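Local coordinates for protein lovastatin nonaketide synthase mokA (Monascus pilosus, PDB 6AD3) that carries out the iterative nine-step assembly of the lovastatin nonaketide in monacolin K biosynthesis, the chain here being its condensation domain, at residues 82-85 with 86-90; 94-97 with 98-101. The protein carries 1 engineered substitution. One frame throughout, in Å; residues are numbered along the deposited sequence.

Contact 1 of 2, residues 82-85 with 86-90; sequences QEYA and WRLQK
Within helix 80-91 of the condensation domain, E83 and R87 form an i to i+4 salt bridge, and Y84 packs on L88 one residue further along. The bridge joins E83 OE2 to R87 NH2 at 2.7 Å. It is short, but as a hydrogen bond it is weak, because the N-H...O angle is only 129°. The two side chains run side by side in the same direction. E83 OE2 sits at the edge of the guanidinium, near its plane, while the carboxylate and guanidinium planes are turned 53° apart. E83 is fully extended, and R87 is extended from CG to NE. E83 OE1 has a second partner in R247, so each carboxylate oxygen is bridged to a different arginine.

The Y84-L88 pair is apolar. Y84 turns its CG away from its own backbone N (chi1 -174°), which brings Y84 CE2 to 3.8 Å from L88 CD1, the two side chains crossing at a slant. The Y84 ring also meets the ring of Y408.

Four i+4 to i backbone bonds join 82-85 to 86-90. W86 N donates to Q82 O at 2.8 Å, and Q89 N to A85 O at 2.9 Å. The W86 indole NE1 is bonded to A142 O, outside these segments. K90 CG lies over one face of the indole, toward its rim.

The two arginines probably favour the charged form of E83. The E83-R87 bridge is one-pronged, through NH2 alone, and bent at the hydrogen, so its attraction probably owes more to charge than to a well-aligned hydrogen bond.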
loop_
_atom_site.group_PDB
_atom_site.type_symbol
_atom_site.label_atom_id
_atom_site.label_comp_id
_atom_site.label_asym_id
_atom_site.label_seq_id
_atom_site.Cartn_x
_atom_site.Cartn_y
_atom_site.Cartn_z
ATOM N N GLN A 82 10.968 -0.762 7.992
ATOM C CA GLN A 82 11.919 -1.626 7.266
ATOM C C GLN A 82 12.202 -2.931 8.006
ATOM O O GLN A 82 12.292 -3.998 7.400
ATOM C CB GLN A 82 13.220 -0.907 7.008
ATOM C CG GLN A 82 13.142 0.178 5.948
ATOM C CD GLN A 82 14.414 1.000 5.869
ATOM O OE1 GLN A 82 15.164 1.111 6.845
ATOM N NE2 GLN A 82 14.723 1.495 4.674
ATOM N N GLU A 83 12.350 -2.850 9.338
ATOM C CA GLU A 83 12.707 -3.996 10.118
ATOM C C GLU A 83 11.633 -5.087 10.078
ATOM O O GLU A 83 11.946 -6.257 9.859
ATOM C CB GLU A 83 12.994 -3.569 11.566
ATOM C CG GLU A 83 13.348 -4.721 12.489
ATOM C CD GLU A 83 13.704 -4.264 13.912
ATOM O OE1 GLU A 83 14.043 -3.092 14.133
ATOM O OE2 GLU A 83 13.528 -5.065 14.830
ATOM N N TYR A 84 10.355 -4.703 10.188
ATOM C CA TYR A 84 9.284 -5.701 10.130
ATOM C C TYR A 84 9.184 -6.281 8.705
ATOM O O TYR A 84 9.088 -7.469 8.509
ATOM C CB TYR A 84 7.932 -5.107 10.551
ATOM C CG TYR A 84 6.829 -6.176 10.649
ATOM C CD1 TYR A 84 6.820 -7.101 11.706
ATOM C CD2 TYR A 84 5.878 -6.298 9.657
ATOM C CE1 TYR A 84 5.855 -8.091 11.777
ATOM C CE2 TYR A 84 4.915 -7.288 9.690
ATOM C CZ TYR A 84 4.889 -8.179 10.754
ATOM O OH TYR A 84 3.975 -9.191 10.714
ATOM N N ALA A 85 9.333 -5.430 7.729
ATOM C CA ALA A 85 9.345 -5.880 6.360
ATOM C C ALA A 85 10.501 -6.867 6.094
ATOM O O ALA A 85 10.328 -7.852 5.397
ATOM C CB ALA A 85 9.432 -4.675 5.448
ATOM N N TRP A 86 11.655 -6.617 6.683
ATOM C CA TRP A 86 12.789 -7.536 6.557
ATOM C C TRP A 86 12.429 -8.917 7.141
ATOM O O TRP A 86 12.721 -9.965 6.538
ATOM C CB TRP A 86 13.994 -6.938 7.253
ATOM C CG TRP A 86 15.153 -7.874 7.415
ATOM C CD1 TRP A 86 15.730 -8.261 8.596
ATOM C CD2 TRP A 86 15.883 -8.534 6.375
ATOM N NE1 TRP A 86 16.802 -9.093 8.346
ATOM C CE2 TRP A 86 16.908 -9.291 6.998
ATOM C CE3 TRP A 86 15.738 -8.611 4.985
ATOM C CZ2 TRP A 86 17.780 -10.123 6.273
ATOM C CZ3 TRP A 86 16.634 -9.413 4.255
ATOM C CH2 TRP A 86 17.639 -10.161 4.910
ATOM N N ARG A 87 11.695 -8.929 8.256
ATOM C CA ARG A 87 11.292 -10.215 8.832
ATOM C C ARG A 87 10.330 -10.934 7.921
ATOM O O ARG A 87 10.411 -12.155 7.788
ATOM C CB ARG A 87 10.654 -10.021 10.198
ATOM C CG ARG A 87 11.585 -9.439 11.241
ATOM C CD ARG A 87 10.888 -9.350 12.587
ATOM N NE ARG A 87 11.526 -8.385 13.474
ATOM C CZ ARG A 87 12.546 -8.651 14.285
ATOM N NH1 ARG A 87 13.116 -9.843 14.282
ATOM N NH2 ARG A 87 13.035 -7.701 15.060
ATOM N N LEU A 88 9.412 -10.195 7.273
ATOM C CA LEU A 88 8.508 -10.823 6.294
ATOM C C LEU A 88 9.335 -11.403 5.176
ATOM O O LEU A 88 9.040 -12.489 4.679
ATOM C CB LEU A 88 7.469 -9.824 5.734
ATOM C CG LEU A 88 6.421 -9.237 6.672
ATOM C CD1 LEU A 88 5.636 -8.091 6.012
ATOM C CD2 LEU A 88 5.474 -10.319 7.154
ATOM N N GLN A 89 10.307 -10.638 4.690
ATOM C CA GLN A 89 11.073 -11.074 3.521
ATOM C C GLN A 89 11.857 -12.339 3.863
ATOM O O GLN A 89 11.912 -13.305 3.074
ATOM C CB GLN A 89 12.034 -9.968 3.080
ATOM C CG GLN A 89 13.084 -10.450 2.103
ATOM C CD GLN A 89 13.932 -9.324 1.521
ATOM O OE1 GLN A 89 15.156 -9.469 1.403
ATOM N NE2 GLN A 89 13.261 -8.311 0.950
ATOM N N LYS A 90 12.441 -12.345 5.042
ATOM C CA LYS A 90 13.210 -13.528 5.501
ATOM C C LYS A 90 12.352 -14.782 5.616
ATOM O O LYS A 90 12.830 -15.878 5.399
ATOM C CB LYS A 90 13.880 -13.240 6.833
ATOM C CG LYS A 90 15.100 -12.367 6.687
ATOM C CD LYS A 90 16.146 -12.697 7.729
ATOM C CE LYS A 90 15.590 -12.606 9.136
ATOM N NZ LYS A 90 15.672 -13.932 9.802
#

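Contact 2 of 2, residues 94-97 with 98-101; sequences DSTI and FNNT
I97 and F98 are neighbours in the chain, and their side chains lie side by side, pointing the same way, with the isoleucine over one face of the F98 ring. The main apolar interaction is a CH-pi contact. I97 CG1 stands 3.8 Å from the centroid of the F98 ring, only 3° off the ring normal, so it is centred over that face. I97 CD1 continues across the same face and comes within 3.8 Å of F98 CZ. This follows from chi1 of I97 (65°), which puts CG1 between the backbone N and the carbonyl carbon. Elsewhere on the turn, T96 and N99 lie side by side, with T96 CG2 3.6 Å from N99 ND2.

Two backbone hydrogen bonds close the turn, each spanning three residues. F98 N donates to S95 O at 2.9 Å, and N99 N donates to T96 O at 3.1 Å. Both are fairly straight at the hydrogen. Both donors nevertheless approach from well above the plane of the carbonyl.

Side-chain polar bonds hold the start of the turn. D94 OD1 accepts from T96 N, which meets it from above the carboxylate plane. It also accepts from T96 OG1 at 2.6 Å, on the syn side. T96 OG1 is bonded to Q179 as well. At the other end, N99 ND2 is held by the carbonyls of T178 and V176.

A water bridges the turn, 2.8 Å from S95 O and also bonded to N99 OD1. S95 O thus takes F98 N and lies within bonding distance of the water, which has other acceptors to share its protons with.

The i+3 to i backbone bonds are those of a short 3-10 turn (95-97). The Asx turn of D94, whose OD1 takes T96 N, stands at its start. The turn leads from helix 80-91 into strand 100-107, an inner strand of a mixed sheet.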
loop_
_atom_site.group_PDB
_atom_site.type_symbol
_atom_site.label_atom_id
_atom_site.label_comp_id
_atom_site.label_asym_id
_atom_site.label_seq_id
_atom_site.Cartn_x
_atom_site.Cartn_y
_atom_site.Cartn_z
ATOM N N ASP A 94 10.555 -16.858 -1.408
ATOM C CA ASP A 94 11.098 -16.082 -2.536
ATOM C C ASP A 94 10.667 -14.635 -2.387
ATOM O O ASP A 94 9.518 -14.272 -2.712
ATOM C CB ASP A 94 10.572 -16.633 -3.856
ATOM C CG ASP A 94 11.057 -15.849 -5.086
ATOM O OD1 ASP A 94 11.862 -14.906 -4.984
ATOM O OD2 ASP A 94 10.594 -16.190 -6.179
ATOM N N SER A 95 11.605 -13.774 -2.047
ATOM C CA SER A 95 11.235 -12.397 -1.745
ATOM C C SER A 95 10.971 -11.534 -3.010
ATOM O O SER A 95 10.600 -10.366 -2.895
ATOM C CB SER A 95 12.292 -11.781 -0.839
ATOM O OG SER A 95 13.484 -11.588 -1.537
ATOM N N THR A 96 11.087 -12.132 -4.204
ATOM C CA THR A 96 10.671 -11.493 -5.433
ATOM C C THR A 96 9.191 -11.078 -5.372
ATOM O O THR A 96 8.790 -10.081 -5.989
ATOM C CB THR A 96 10.890 -12.404 -6.651
ATOM O OG1 THR A 96 12.254 -12.889 -6.656
ATOM C CG2 THR A 96 10.623 -11.631 -7.933
ATOM N N ILE A 97 8.413 -11.782 -4.558
ATOM C CA ILE A 97 6.965 -11.484 -4.428
ATOM C C ILE A 97 6.739 -10.132 -3.763
ATOM O O ILE A 97 5.623 -9.628 -3.761
ATOM C CB ILE A 97 6.197 -12.595 -3.623
ATOM C CG1 ILE A 97 6.676 -12.653 -2.191
ATOM C CG2 ILE A 97 6.329 -13.964 -4.269
ATOM C CD1 ILE A 97 5.790 -13.497 -1.308
ATOM N N PHE A 98 7.785 -9.545 -3.175
ATOM C CA PHE A 98 7.662 -8.247 -2.478
ATOM C C PHE A 98 8.207 -7.098 -3.324
ATOM O O PHE A 98 8.288 -5.954 -2.873
ATOM C CB PHE A 98 8.382 -8.275 -1.135
ATOM C CG PHE A 98 7.850 -9.288 -0.177
ATOM C CD1 PHE A 98 6.515 -9.341 0.138
ATOM C CD2 PHE A 98 8.695 -10.250 0.357
ATOM C CE1 PHE A 98 6.007 -10.346 0.955
ATOM C CE2 PHE A 98 8.198 -11.255 1.169
ATOM C CZ PHE A 98 6.868 -11.244 1.549
ATOM N N ASN A 99 8.442 -7.363 -4.597
ATOM C CA ASN A 99 8.705 -6.292 -5.528
ATOM C C ASN A 99 7.465 -5.397 -5.690
ATOM O O ASN A 99 6.326 -5.845 -5.517
ATOM C CB ASN A 99 9.063 -6.841 -6.914
ATOM C CG ASN A 99 10.451 -7.501 -6.969
ATOM O OD1 ASN A 99 11.230 -7.516 -6.008
ATOM N ND2 ASN A 99 10.764 -8.052 -8.152
ATOM N N ASN A 100 7.710 -4.133 -6.038
ATOM C CA ASN A 100 6.637 -3.187 -6.357
ATOM C C ASN A 100 6.940 -2.511 -7.671
ATOM O O ASN A 100 8.084 -2.059 -7.913
ATOM C CB ASN A 100 6.534 -2.121 -5.270
ATOM C CG ASN A 100 6.379 -2.694 -3.896
ATOM O OD1 ASN A 100 5.259 -2.983 -3.462
ATOM N ND2 ASN A 100 7.498 -2.943 -3.219
ATOM N N THR A 101 5.953 -2.449 -8.553
ATOM C CA THR A 101 6.174 -1.983 -9.909
ATOM C C THR A 101 4.981 -1.181 -10.430
ATOM O O THR A 101 3.875 -1.698 -10.507
ATOM C CB THR A 101 6.457 -3.171 -10.862
ATOM O OG1 THR A 101 7.342 -4.117 -10.246
ATOM C CG2 THR A 101 7.069 -2.692 -12.183
HETATM O O HOH W 1 11.675 -7.856 -3.375
#

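How the contacts relate
Contacts 1 and 2 follow one another along the chain. Contact 1 lies on helix 80-91, and contact 2 is the turn that leads on to strand 100-107. Their centres are about 12 Å apart, yet they touch through the end of the helix. Q89 CG packs against S95 CB at 3.3 Å. The F98 ring reaches back to the helix backbone, with F98 CE2 3.7 Å from Q89 CA. Contact 1 borders the loop after strand 199-206 through Q89 on H207 and Q82 on F209. H207 probably opens the motif that matches HHxxxDG in related condensation domains. Contact 2 reaches the same strand through N100 and Y206.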